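Local coordinates for protein UDP-galactopyranose mutase (Deinococcus radiodurans, PDB 3HDQ) that probably interconverts UDP-galactopyranose and UDP-galactofuranose with the help of FAD, and has UDP-galactose bound here in its oxidized form, at residues 78-83 against 310-315; 102-107 against 216-221; 184-189 against 337-342; 266-271 against 347-352. One frame throughout, in Å; residues are numbered along the deposited sequence.

Interaction 1: 78-83 against 310-315; sequences LIHPYG and KHITGQ
Leu78 is gripped by Gln315 through its backbone and by Thr313 through its side chain. Its N-H points to Gln315 OE1, with N and OE1 2.8 Å apart, the bond fairly straight (158°) and the donor tilted 25° from the carbonyl plane. Gln315 suits this role because a long, extended chain, with CG anti to the backbone N (chi1 -174°), carries its amide across to strand 78-79, while NE2 is taken by the carbonyl of Gly76. Next to this bond Leu78 CD2 packs on Thr313 CG2 at 3.8 Å. The His80 side is looser: its ring comes obliquely to Ile312, CE1 staying 4.4 Å from CG2, and ND1 is hydrogen-bonded to the backbone N of His85, an FAD-binding residue. Between the two segments a water hydrogen-bonds to Leu78 O, Gln315 OE1 and Thr313 OG1. Thr313 OG1, which also hydrogen-bonds to Phe309 O, accepts from the backbone N of Gln315 at 3.0 Å, an ST turn at the end of helix 309-313, where Gly314 turns out with positive phi. Strand 78-79 thus joins the helix end around a small apolar patch, which suggests that directional bonds, more than apolar packing, set the position.

Interaction 2: 102-107 against 216-221; sequences TEWRPY and AMPLHG
Trp104 brings the benzo side of its indole obliquely against the backbone of Ala216, Met217 and Pro218. Its CB sits 4.0 Å from Ala216 CB; CG turns to the side of the backbone N, anti to the carbonyl carbon (chi1 -61°), which swings the benzo ring back beside the neighbouring strand. CE3 meets Ala216 CB at 3.7 Å, and CZ3 comes within 3.4 Å of Ala216 O and touches the Pro218 ring at CD; Met217 N lies at the ring edge, in plane. A methyl, CG2 of Thr102, lies over one face near the rim, and at the far end NE1 bonds to Ser99 OG, while Phe95 stacks on the indole. The small side chain of Ala216 suits this place, letting the indole come close to the backbone. The backbones form an antiparallel ladder: 104-106 is an outer strand of a three-stranded sheet with 214-218 in the middle. Arg105 and Met217 are its hydrogen-bonded pair, with Arg105 N to Met217 O 2.8 Å and nearly straight (175°). The flanking pairs are non-hydrogen-bonded, and neither proline N, of Pro106 or Pro218, is needed for a bond across them. At the strand end Glu103 O takes two donors, Leu219 N at 2.9 Å, from above the carbonyl plane, and Thr102 OG1, on a lone pair. Tyr107 CD2 lies 4.0 Å from Met217 CG, and Tyr107 OH reaches His109, which binds substrate.

Interaction 3: 184-189 against 337-342; sequences WGLDPS and VPRPEN. With GDU (galactose-uridine-5'-diphosphate), chain K.
The guanidinium of Arg339 is covered on both faces: Leu186 CG lies over the centre of one, 4.3 Å above the plane, and Glu341 CG over the opposite one, nearer the rim. The Trp184 indole is met obliquely by Val337 and Pro338, and at its edge, near the ring plane, by the ribose O3D of UDP-galactose. Trp184 belongs to the substrate pocket; behind it the end of helix 159-184 packs against the loop leading into helix 340-355, with Arg339 at the N-cap position. Trp184 works on two sides. NE1 donates to O3D at 3.0 Å, the bond rather bent (144°), while on the benzo side CZ3 rests 3.9 Å from Val337 CA. With an alanine here the ribose hydroxyl would probably lose its N-H donor, and Val337 and Pro338 would be left facing a gap. A branched residue suits the facing place: both Val337 methyls touch the indole, and CG1, anti to the backbone N (chi1 -176°), also reaches Leu186 CD2, 4.0 Å away, the Leu186 and Val337 side chains crossing at about a right angle. Arg339 NE hydrogen-bonds to Glu190 O; its link to Glu341 OE1 is one of charge alone, because the oxygen lies well out of the guanidinium plane. After the helix, Gly185 takes positive phi and Asp187 forms an Asx turn: Ser189 N and OG reach its OD2 from opposite faces, each at 2.8 Å.

Interaction 4: 266-271 against 347-352; sequences DFCYGK and KKYEAL
Tyr269 and Tyr349 both turn CG to the side of the backbone N, anti to the carbonyl carbon (chi1 -61° and -80°), and the two side chains run past each other in opposite directions. The Tyr269 edge, led by CD2, points at one face of Tyr349, a T-shaped pair with planes at 70° and centroids 5.2 Å apart. The Tyr349 hydroxyl passes on into the loop, where two bonds fix it: it accepts from Tyr269 N (OH to N 3.0 Å) and donates to Gly270 O at 2.6 Å, in the carbonyl plane and on a lone pair. A phenylalanine in its place would keep the ring packing but would probably leave Tyr269 N and Gly270 O without this shared partner, and the loop less firmly tied to the helix. The Tyr269 ring is covered on both faces. Cys268 SG lies over one, near the rim; over the other comes Lys348, its CB 4.1 Å from the ring centroid in a CH-pi contact. Bent at chi2, chi3 and chi4, the lysine chain curls back to bring NZ to an off-centre cation-pi position. A lysine suits this exposed place, covering the ring with methylenes while keeping its charge near solvent. Leu352 CD1 touches both Cys268 SG, at 3.6 Å, and Tyr269 CE2. Gly270 takes backbone angles at which a CB would press on the preceding carbonyl O, so glycine suits the turn's end. The chain leaves helix 261-264 by a Schellman motif at Asp266, then makes a type I turn from Phe267 to Gly270, which docks on helix 340-355.

Interactions 1 and 2 are neighbours and touch: Arg105 NH1 of the strand pair probably bonds to His311 O at the helix of interaction 1, and Met217 packs on Ile312. The first is buried, interactions 2 and 3 partly so; 1 and 2 lie on one side of the chain's centre, 3 and 4 on the other. These last two share helix 340-355, interaction 3 at its N-terminal start and interaction 4 further along, with centres about 18 Å apart. The chemistry of the four follows place: a regular backbone ladder in 2, a side-chain amide and a water in 1, an indole in direct contact with substrate in 3, and on the surface, in 4, aromatic and cation-pi packing around a tyrosine hydroxyl.

Interaction 1: 78-83 against 310-315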
# COMPACT_ATOMS: atom_id res chain seq x y z
N LEU A 78 -12.50 -0.83 1.71
CA LEU A 78 -11.80 -0.17 0.61
C LEU A 78 -12.38 1.21 0.34
O LEU A 78 -13.56 1.32 0.01
CB LEU A 78 -11.90 -1.04 -0.65
CG LEU A 78 -11.16 -0.57 -1.90
CD1 LEU A 78 -9.64 -0.49 -1.65
CD2 LEU A 78 -11.46 -1.50 -3.06
N ILE A 79 -11.58 2.26 0.49
CA ILE A 79 -12.05 3.64 0.32
C ILE A 79 -11.17 4.46 -0.62
O ILE A 79 -10.06 4.04 -0.99
CB ILE A 79 -12.05 4.41 1.64
CG1 ILE A 79 -10.59 4.57 2.12
CG2 ILE A 79 -12.94 3.73 2.65
CD1 ILE A 79 -10.40 5.51 3.25
N HIS A 80 -11.66 5.63 -1.00
CA HIS A 80 -10.85 6.61 -1.74
C HIS A 80 -10.58 7.81 -0.84
O HIS A 80 -11.47 8.63 -0.60
CB HIS A 80 -11.57 7.07 -3.01
CG HIS A 80 -12.07 5.95 -3.86
ND1 HIS A 80 -12.84 6.16 -4.98
CD2 HIS A 80 -11.92 4.60 -3.75
CE1 HIS A 80 -13.14 4.99 -5.53
NE2 HIS A 80 -12.59 4.03 -4.81
N PRO A 81 -9.35 7.92 -0.33
CA PRO A 81 -9.05 9.02 0.60
C PRO A 81 -9.37 10.41 0.03
O PRO A 81 -9.67 11.29 0.83
CB PRO A 81 -7.54 8.87 0.86
CG PRO A 81 -7.25 7.42 0.56
CD PRO A 81 -8.19 7.04 -0.56
N TYR A 82 -9.31 10.59 -1.28
CA TYR A 82 -9.52 11.93 -1.87
C TYR A 82 -10.84 12.10 -2.60
O TYR A 82 -10.92 12.83 -3.60
CB TYR A 82 -8.37 12.31 -2.81
CG TYR A 82 -7.01 12.10 -2.20
CD1 TYR A 82 -6.27 10.95 -2.48
CD2 TYR A 82 -6.45 13.05 -1.35
CE1 TYR A 82 -5.03 10.74 -1.91
CE2 TYR A 82 -5.20 12.86 -0.78
CZ TYR A 82 -4.49 11.70 -1.06
OH TYR A 82 -3.25 11.49 -0.50
N GLY A 83 -11.88 11.43 -2.11
CA GLY A 83 -13.20 11.55 -2.72
C GLY A 83 -13.47 10.45 -3.72
O GLY A 83 -12.55 9.82 -4.23
N LYS A 310 -18.92 1.21 -0.76
CA LYS A 310 -19.33 -0.15 -1.09
C LYS A 310 -20.23 -0.18 -2.34
O LYS A 310 -20.22 -1.17 -3.08
CB LYS A 310 -20.00 -0.85 0.09
CG LYS A 310 -19.03 -1.31 1.18
CD LYS A 310 -19.77 -1.60 2.49
CE LYS A 310 -20.59 -2.88 2.44
NZ LYS A 310 -21.38 -3.08 3.69
N HIS A 311 -20.98 0.89 -2.58
CA HIS A 311 -21.78 0.97 -3.80
C HIS A 311 -20.83 0.95 -5.00
O HIS A 311 -21.12 0.36 -6.04
CB HIS A 311 -22.61 2.26 -3.86
CG HIS A 311 -23.80 2.28 -2.94
ND1 HIS A 311 -25.01 1.71 -3.27
CD2 HIS A 311 -23.97 2.84 -1.72
CE1 HIS A 311 -25.87 1.90 -2.29
NE2 HIS A 311 -25.26 2.58 -1.33
N ILE A 312 -19.70 1.63 -4.84
CA ILE A 312 -18.78 1.85 -5.95
C ILE A 312 -17.82 0.68 -6.16
O ILE A 312 -17.55 0.28 -7.29
CB ILE A 312 -17.99 3.17 -5.76
CG1 ILE A 312 -18.97 4.35 -5.64
CG2 ILE A 312 -17.04 3.38 -6.91
CD1 ILE A 312 -18.45 5.54 -4.77
N THR A 313 -17.33 0.11 -5.06
CA THR A 313 -16.38 -1.00 -5.13
C THR A 313 -17.05 -2.36 -5.25
O THR A 313 -16.44 -3.32 -5.70
CB THR A 313 -15.49 -1.04 -3.88
OG1 THR A 313 -16.30 -1.34 -2.73
CG2 THR A 313 -14.80 0.30 -3.66
N GLY A 314 -18.31 -2.45 -4.84
CA GLY A 314 -18.96 -3.74 -4.75
C GLY A 314 -18.45 -4.59 -3.58
O GLY A 314 -18.85 -5.74 -3.45
N GLN A 315 -17.57 -4.05 -2.74
CA GLN A 315 -17.07 -4.81 -1.59
C GLN A 315 -18.20 -5.30 -0.68
O GLN A 315 -19.16 -4.57 -0.43
CB GLN A 315 -16.09 -3.98 -0.76
CG GLN A 315 -15.43 -4.75 0.38
CD GLN A 315 -14.57 -3.88 1.28
OE1 GLN A 315 -14.62 -2.65 1.22
NE2 GLN A 315 -13.78 -4.53 2.14
O HOH W 1 -15.62 -0.54 -0.28

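Interaction 2: 102-107 against 216-221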
# COMPACT_ATOMS: atom_id res chain seq x y z
N THR A 102 -5.47 -4.21 -14.99
CA THR A 102 -6.49 -4.55 -14.02
C THR A 102 -7.65 -5.25 -14.70
O THR A 102 -7.90 -5.07 -15.88
CB THR A 102 -7.02 -3.27 -13.34
OG1 THR A 102 -7.90 -3.63 -12.27
CG2 THR A 102 -7.79 -2.41 -14.35
N GLU A 103 -8.38 -6.06 -13.95
CA GLU A 103 -9.66 -6.54 -14.41
C GLU A 103 -10.70 -5.54 -13.93
O GLU A 103 -10.35 -4.57 -13.25
CB GLU A 103 -9.97 -7.92 -13.86
CG GLU A 103 -9.12 -9.03 -14.43
CD GLU A 103 -9.03 -10.20 -13.47
OE1 GLU A 103 -8.35 -10.06 -12.42
OE2 GLU A 103 -9.65 -11.25 -13.75
N TRP A 104 -11.96 -5.81 -14.24
CA TRP A 104 -13.02 -4.82 -14.04
C TRP A 104 -14.27 -5.34 -13.35
O TRP A 104 -14.72 -6.45 -13.61
CB TRP A 104 -13.44 -4.28 -15.40
CG TRP A 104 -12.34 -3.59 -16.15
CD1 TRP A 104 -11.59 -4.12 -17.16
CD2 TRP A 104 -11.89 -2.25 -15.97
NE1 TRP A 104 -10.69 -3.18 -17.61
CE2 TRP A 104 -10.86 -2.02 -16.90
CE3 TRP A 104 -12.26 -1.21 -15.11
CZ2 TRP A 104 -10.19 -0.80 -17.00
CZ3 TRP A 104 -11.60 0.00 -15.21
CH2 TRP A 104 -10.57 0.19 -16.14
N ARG A 105 -14.83 -4.50 -12.49
CA ARG A 105 -16.18 -4.71 -11.98
C ARG A 105 -17.12 -3.74 -12.69
O ARG A 105 -16.97 -2.53 -12.53
CB ARG A 105 -16.24 -4.43 -10.48
CG ARG A 105 -17.64 -4.63 -9.91
CD ARG A 105 -18.00 -3.60 -8.83
NE ARG A 105 -19.36 -3.81 -8.34
CZ ARG A 105 -20.16 -2.85 -7.89
NH1 ARG A 105 -19.75 -1.58 -7.87
NH2 ARG A 105 -21.37 -3.14 -7.45
N PRO A 106 -18.09 -4.25 -13.46
CA PRO A 106 -19.01 -3.35 -14.15
C PRO A 106 -19.82 -2.52 -13.16
O PRO A 106 -20.33 -3.05 -12.17
CB PRO A 106 -19.94 -4.31 -14.91
CG PRO A 106 -19.15 -5.58 -15.03
CD PRO A 106 -18.37 -5.67 -13.76
N TYR A 107 -19.93 -1.22 -13.43
CA TYR A 107 -20.62 -0.33 -12.51
C TYR A 107 -21.01 0.96 -13.22
O TYR A 107 -20.19 1.62 -13.86
CB TYR A 107 -19.72 -0.01 -11.32
CG TYR A 107 -20.26 1.04 -10.37
CD1 TYR A 107 -21.33 0.77 -9.53
CD2 TYR A 107 -19.67 2.30 -10.30
CE1 TYR A 107 -21.80 1.73 -8.65
CE2 TYR A 107 -20.13 3.27 -9.43
CZ TYR A 107 -21.20 2.98 -8.60
OH TYR A 107 -21.66 3.94 -7.72
N ALA A 216 -16.90 1.03 -15.51
CA ALA A 216 -16.43 -0.09 -14.70
C ALA A 216 -15.31 0.33 -13.75
O ALA A 216 -14.54 1.24 -14.03
CB ALA A 216 -15.97 -1.24 -15.61
N MET A 217 -15.23 -0.34 -12.61
CA MET A 217 -14.25 -0.02 -11.59
C MET A 217 -13.13 -1.07 -11.58
O MET A 217 -13.39 -2.25 -11.80
CB MET A 217 -14.93 0.07 -10.21
CG MET A 217 -15.87 1.25 -10.04
SD MET A 217 -15.04 2.86 -10.03
CE MET A 217 -13.89 2.65 -8.68
N PRO A 218 -11.89 -0.63 -11.35
CA PRO A 218 -10.79 -1.59 -11.24
C PRO A 218 -11.14 -2.64 -10.18
O PRO A 218 -11.41 -2.30 -9.02
CB PRO A 218 -9.61 -0.73 -10.80
CG PRO A 218 -9.90 0.61 -11.40
CD PRO A 218 -11.40 0.77 -11.34
N LEU A 219 -11.15 -3.91 -10.59
CA LEU A 219 -11.67 -4.99 -9.74
C LEU A 219 -11.09 -4.99 -8.32
O LEU A 219 -11.82 -5.19 -7.34
CB LEU A 219 -11.49 -6.35 -10.41
CG LEU A 219 -12.08 -7.55 -9.65
CD1 LEU A 219 -13.59 -7.41 -9.51
CD2 LEU A 219 -11.76 -8.86 -10.36
N HIS A 220 -9.79 -4.75 -8.18
CA HIS A 220 -9.20 -4.69 -6.84
C HIS A 220 -8.74 -3.29 -6.45
O HIS A 220 -7.88 -3.13 -5.58
CB HIS A 220 -8.07 -5.70 -6.72
CG HIS A 220 -8.47 -7.08 -7.17
ND1 HIS A 220 -9.44 -7.81 -6.53
CD2 HIS A 220 -8.03 -7.84 -8.19
CE1 HIS A 220 -9.59 -8.97 -7.14
NE2 HIS A 220 -8.73 -9.02 -8.15
N GLY A 221 -9.33 -2.29 -7.10
CA GLY A 221 -9.05 -0.91 -6.78
C GLY A 221 -7.95 -0.29 -7.64
O GLY A 221 -7.21 -0.99 -8.33
O HOH W 2 -7.37 -3.48 -9.61

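Interaction 3: 184-189 against 337-342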
# COMPACT_ATOMS: atom_id res chain seq x y z
N TRP A 184 -17.54 26.16 -5.56
CA TRP A 184 -16.49 27.02 -6.10
C TRP A 184 -16.24 28.30 -5.32
O TRP A 184 -15.18 28.92 -5.43
CB TRP A 184 -16.81 27.39 -7.54
CG TRP A 184 -16.92 26.20 -8.39
CD1 TRP A 184 -18.06 25.52 -8.70
CD2 TRP A 184 -15.86 25.51 -9.05
NE1 TRP A 184 -17.78 24.45 -9.51
CE2 TRP A 184 -16.43 24.43 -9.74
CE3 TRP A 184 -14.47 25.71 -9.11
CZ2 TRP A 184 -15.66 23.54 -10.51
CZ3 TRP A 184 -13.71 24.83 -9.87
CH2 TRP A 184 -14.31 23.76 -10.56
N GLY A 185 -17.22 28.71 -4.52
CA GLY A 185 -17.15 29.99 -3.85
C GLY A 185 -17.42 31.08 -4.86
O GLY A 185 -17.14 32.25 -4.61
N LEU A 186 -17.97 30.69 -6.02
CA LEU A 186 -18.38 31.62 -7.07
C LEU A 186 -19.83 31.34 -7.48
O LEU A 186 -20.29 30.20 -7.42
CB LEU A 186 -17.49 31.45 -8.31
CG LEU A 186 -16.16 32.19 -8.50
CD1 LEU A 186 -16.07 33.43 -7.62
CD2 LEU A 186 -14.96 31.28 -8.27
N ASP A 187 -20.55 32.37 -7.92
CA ASP A 187 -21.84 32.17 -8.58
C ASP A 187 -21.55 31.59 -9.96
O ASP A 187 -20.50 31.87 -10.53
CB ASP A 187 -22.60 33.49 -8.72
CG ASP A 187 -24.01 33.31 -9.29
OD1 ASP A 187 -24.94 33.07 -8.50
OD2 ASP A 187 -24.18 33.42 -10.52
N PRO A 188 -22.48 30.78 -10.50
CA PRO A 188 -22.33 30.25 -11.86
C PRO A 188 -22.12 31.34 -12.91
O PRO A 188 -21.58 31.06 -13.97
CB PRO A 188 -23.66 29.54 -12.11
CG PRO A 188 -24.12 29.14 -10.77
CD PRO A 188 -23.67 30.23 -9.83
N SER A 189 -22.56 32.56 -12.62
CA SER A 189 -22.34 33.67 -13.55
C SER A 189 -20.84 33.95 -13.70
O SER A 189 -20.40 34.43 -14.75
CB SER A 189 -23.07 34.93 -13.09
OG SER A 189 -22.63 35.35 -11.81
N VAL A 337 -10.05 26.44 -11.89
CA VAL A 337 -11.27 27.24 -11.76
C VAL A 337 -11.59 27.95 -13.08
O VAL A 337 -11.26 29.12 -13.26
CB VAL A 337 -11.12 28.26 -10.62
CG1 VAL A 337 -12.41 29.04 -10.40
CG2 VAL A 337 -10.68 27.56 -9.33
N PRO A 338 -12.26 27.25 -14.02
CA PRO A 338 -12.47 27.82 -15.35
C PRO A 338 -13.34 29.09 -15.33
O PRO A 338 -14.52 29.04 -15.02
CB PRO A 338 -13.17 26.67 -16.11
CG PRO A 338 -12.88 25.44 -15.29
CD PRO A 338 -12.87 25.92 -13.89
N ARG A 339 -12.71 30.22 -15.64
CA ARG A 339 -13.38 31.51 -15.82
C ARG A 339 -12.35 32.42 -16.47
O ARG A 339 -11.14 32.18 -16.35
CB ARG A 339 -13.84 32.09 -14.48
CG ARG A 339 -12.74 32.27 -13.47
CD ARG A 339 -13.31 32.52 -12.08
NE ARG A 339 -14.18 33.70 -12.01
CZ ARG A 339 -13.95 34.74 -11.23
NH1 ARG A 339 -12.87 34.75 -10.46
NH2 ARG A 339 -14.78 35.77 -11.20
N PRO A 340 -12.81 33.48 -17.16
CA PRO A 340 -11.92 34.35 -17.95
C PRO A 340 -10.70 34.91 -17.19
O PRO A 340 -9.61 34.90 -17.76
CB PRO A 340 -12.86 35.48 -18.40
CG PRO A 340 -14.23 34.85 -18.41
CD PRO A 340 -14.22 33.91 -17.23
N GLU A 341 -10.86 35.36 -15.94
CA GLU A 341 -9.72 35.89 -15.20
C GLU A 341 -8.64 34.84 -14.94
O GLU A 341 -7.46 35.18 -14.83
CB GLU A 341 -10.09 36.62 -13.88
CG GLU A 341 -11.35 36.18 -13.19
CD GLU A 341 -12.60 36.66 -13.91
OE1 GLU A 341 -13.22 35.84 -14.62
OE2 GLU A 341 -12.94 37.86 -13.80
N ASN A 342 -9.04 33.57 -14.85
CA ASN A 342 -8.08 32.50 -14.62
C ASN A 342 -7.45 31.94 -15.91
O ASN A 342 -6.27 31.62 -15.93
CB ASN A 342 -8.68 31.38 -13.75
CG ASN A 342 -9.02 31.86 -12.35
OD1 ASN A 342 -8.50 32.87 -11.88
ND2 ASN A 342 -9.91 31.12 -11.68
N1 GDU K . -23.34 20.68 -10.39
C2 GDU K . -24.32 21.04 -9.69
N3 GDU K . -25.21 20.48 -8.99
C4 GDU K . -25.09 19.14 -8.96
C5 GDU K . -23.99 18.53 -9.73
C6 GDU K . -23.15 19.33 -10.41
O2 GDU K . -24.46 22.45 -9.68
O4 GDU K . -25.86 18.46 -8.29
C1D GDU K . -22.46 21.57 -11.08
C2D GDU K . -21.33 22.25 -10.27
O2D GDU K . -20.93 23.50 -10.83
C3D GDU K . -20.24 21.20 -10.38
C4D GDU K . -20.35 20.89 -11.87
O4D GDU K . -21.75 20.96 -12.17
O3D GDU K . -18.97 21.72 -9.99
C5D GDU K . -19.58 19.68 -12.37
O5D GDU K . -20.19 18.57 -11.69
PA GDU K . -19.37 17.26 -11.29
O1A GDU K . -20.36 16.21 -10.91
O2A GDU K . -18.63 16.81 -12.48
O3A GDU K . -18.46 17.54 -10.02
PB GDU K . -17.13 16.73 -9.73
O1B GDU K . -16.66 17.38 -8.49
O2B GDU K . -16.04 16.86 -10.73
O3B GDU K . -17.38 15.19 -9.37
C1' GDU K . -16.52 14.03 -9.34
C2' GDU K . -16.44 13.43 -10.76
C3' GDU K . -17.90 13.33 -11.26
C4' GDU K . -18.62 12.23 -10.42
C5' GDU K . -18.43 12.57 -8.91
C6' GDU K . -18.84 11.41 -7.96
O2' GDU K . -15.58 14.21 -11.62
O3' GDU K . -17.89 13.03 -12.68
O4' GDU K . -18.03 10.96 -10.75
O5' GDU K . -17.14 13.06 -8.45
O6' GDU K . -20.17 11.59 -7.41

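Interaction 4: 266-271 against 347-352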
# COMPACT_ATOMS: atom_id res chain seq x y z
N ASP A 266 7.41 29.39 -9.72
CA ASP A 266 7.55 30.22 -8.53
C ASP A 266 6.50 31.33 -8.42
O ASP A 266 6.79 32.41 -7.91
CB ASP A 266 8.95 30.84 -8.46
CG ASP A 266 10.05 29.79 -8.26
OD1 ASP A 266 9.81 28.75 -7.61
OD2 ASP A 266 11.18 30.03 -8.76
N PHE A 267 5.28 31.05 -8.89
CA PHE A 267 4.19 32.02 -8.80
C PHE A 267 4.60 33.39 -9.34
O PHE A 267 4.12 34.43 -8.87
CB PHE A 267 3.68 32.12 -7.36
CG PHE A 267 3.46 30.78 -6.70
CD1 PHE A 267 2.30 30.05 -6.94
CD2 PHE A 267 4.43 30.23 -5.87
CE1 PHE A 267 2.10 28.81 -6.34
CE2 PHE A 267 4.24 28.99 -5.26
CZ PHE A 267 3.07 28.28 -5.50
N CYS A 268 5.49 33.39 -10.32
CA CYS A 268 6.03 34.63 -10.88
C CYS A 268 4.98 35.56 -11.50
O CYS A 268 5.24 36.74 -11.72
CB CYS A 268 7.16 34.34 -11.89
SG CYS A 268 6.65 33.65 -13.49
N TYR A 269 3.78 35.05 -11.76
CA TYR A 269 2.70 35.91 -12.24
C TYR A 269 1.57 36.00 -11.23
O TYR A 269 0.48 36.46 -11.56
CB TYR A 269 2.13 35.44 -13.58
CG TYR A 269 3.09 35.40 -14.75
CD1 TYR A 269 3.69 36.55 -15.23
CD2 TYR A 269 3.38 34.20 -15.39
CE1 TYR A 269 4.57 36.51 -16.31
CE2 TYR A 269 4.26 34.15 -16.46
CZ TYR A 269 4.85 35.31 -16.91
OH TYR A 269 5.72 35.25 -17.98
N GLY A 270 1.82 35.56 -10.00
CA GLY A 270 0.77 35.51 -8.99
C GLY A 270 0.13 34.13 -8.90
O GLY A 270 0.41 33.25 -9.71
N LYS A 271 -0.72 33.94 -7.90
CA LYS A 271 -1.31 32.63 -7.65
C LYS A 271 -2.40 32.27 -8.67
O LYS A 271 -3.35 33.02 -8.84
CB LYS A 271 -1.87 32.56 -6.23
CG LYS A 271 -2.41 31.18 -5.84
CD LYS A 271 -1.29 30.15 -5.72
CE LYS A 271 -1.83 28.74 -5.41
NZ LYS A 271 -2.40 28.09 -6.63
N LYS A 347 -2.79 31.33 -19.42
CA LYS A 347 -2.20 31.62 -20.72
C LYS A 347 -0.74 32.10 -20.58
O LYS A 347 0.13 31.74 -21.38
CB LYS A 347 -3.02 32.69 -21.43
CG LYS A 347 -3.44 32.33 -22.85
CD LYS A 347 -4.44 31.17 -22.84
CE LYS A 347 -5.53 31.35 -23.91
NZ LYS A 347 -4.98 31.37 -25.30
N LYS A 348 -0.48 32.89 -19.55
CA LYS A 348 0.85 33.43 -19.31
C LYS A 348 1.80 32.33 -18.83
O LYS A 348 2.97 32.29 -19.24
CB LYS A 348 0.79 34.55 -18.26
CG LYS A 348 -0.32 35.55 -18.50
CD LYS A 348 0.17 36.78 -19.23
CE LYS A 348 1.02 37.61 -18.29
NZ LYS A 348 0.39 37.59 -16.93
N TYR A 349 1.31 31.46 -17.95
CA TYR A 349 2.14 30.36 -17.44
C TYR A 349 2.40 29.36 -18.54
O TYR A 349 3.47 28.75 -18.60
CB TYR A 349 1.48 29.69 -16.24
CG TYR A 349 1.68 30.44 -14.94
CD1 TYR A 349 0.61 31.02 -14.27
CD2 TYR A 349 2.95 30.59 -14.40
CE1 TYR A 349 0.79 31.71 -13.08
CE2 TYR A 349 3.15 31.27 -13.21
CZ TYR A 349 2.07 31.83 -12.55
OH TYR A 349 2.29 32.52 -11.38
N GLU A 350 1.41 29.21 -19.41
CA GLU A 350 1.48 28.30 -20.54
C GLU A 350 2.57 28.70 -21.54
O GLU A 350 3.22 27.84 -22.13
CB GLU A 350 0.12 28.24 -21.23
CG GLU A 350 0.06 27.34 -22.46
CD GLU A 350 -1.34 27.26 -23.07
OE1 GLU A 350 -1.69 26.20 -23.63
OE2 GLU A 350 -2.10 28.25 -22.96
N ALA A 351 2.75 30.01 -21.73
CA ALA A 351 3.81 30.51 -22.60
C ALA A 351 5.16 30.16 -22.00
O ALA A 351 6.08 29.78 -22.72
CB ALA A 351 3.69 32.01 -22.79
N LEU A 352 5.27 30.28 -20.69
CA LEU A 352 6.48 29.85 -19.99
C LEU A 352 6.70 28.35 -20.17
O LEU A 352 7.78 27.91 -20.53
CB LEU A 352 6.41 30.20 -18.50
CG LEU A 352 6.60 31.68 -18.16
CD1 LEU A 352 6.59 31.88 -16.66
CD2 LEU A 352 7.91 32.20 -18.78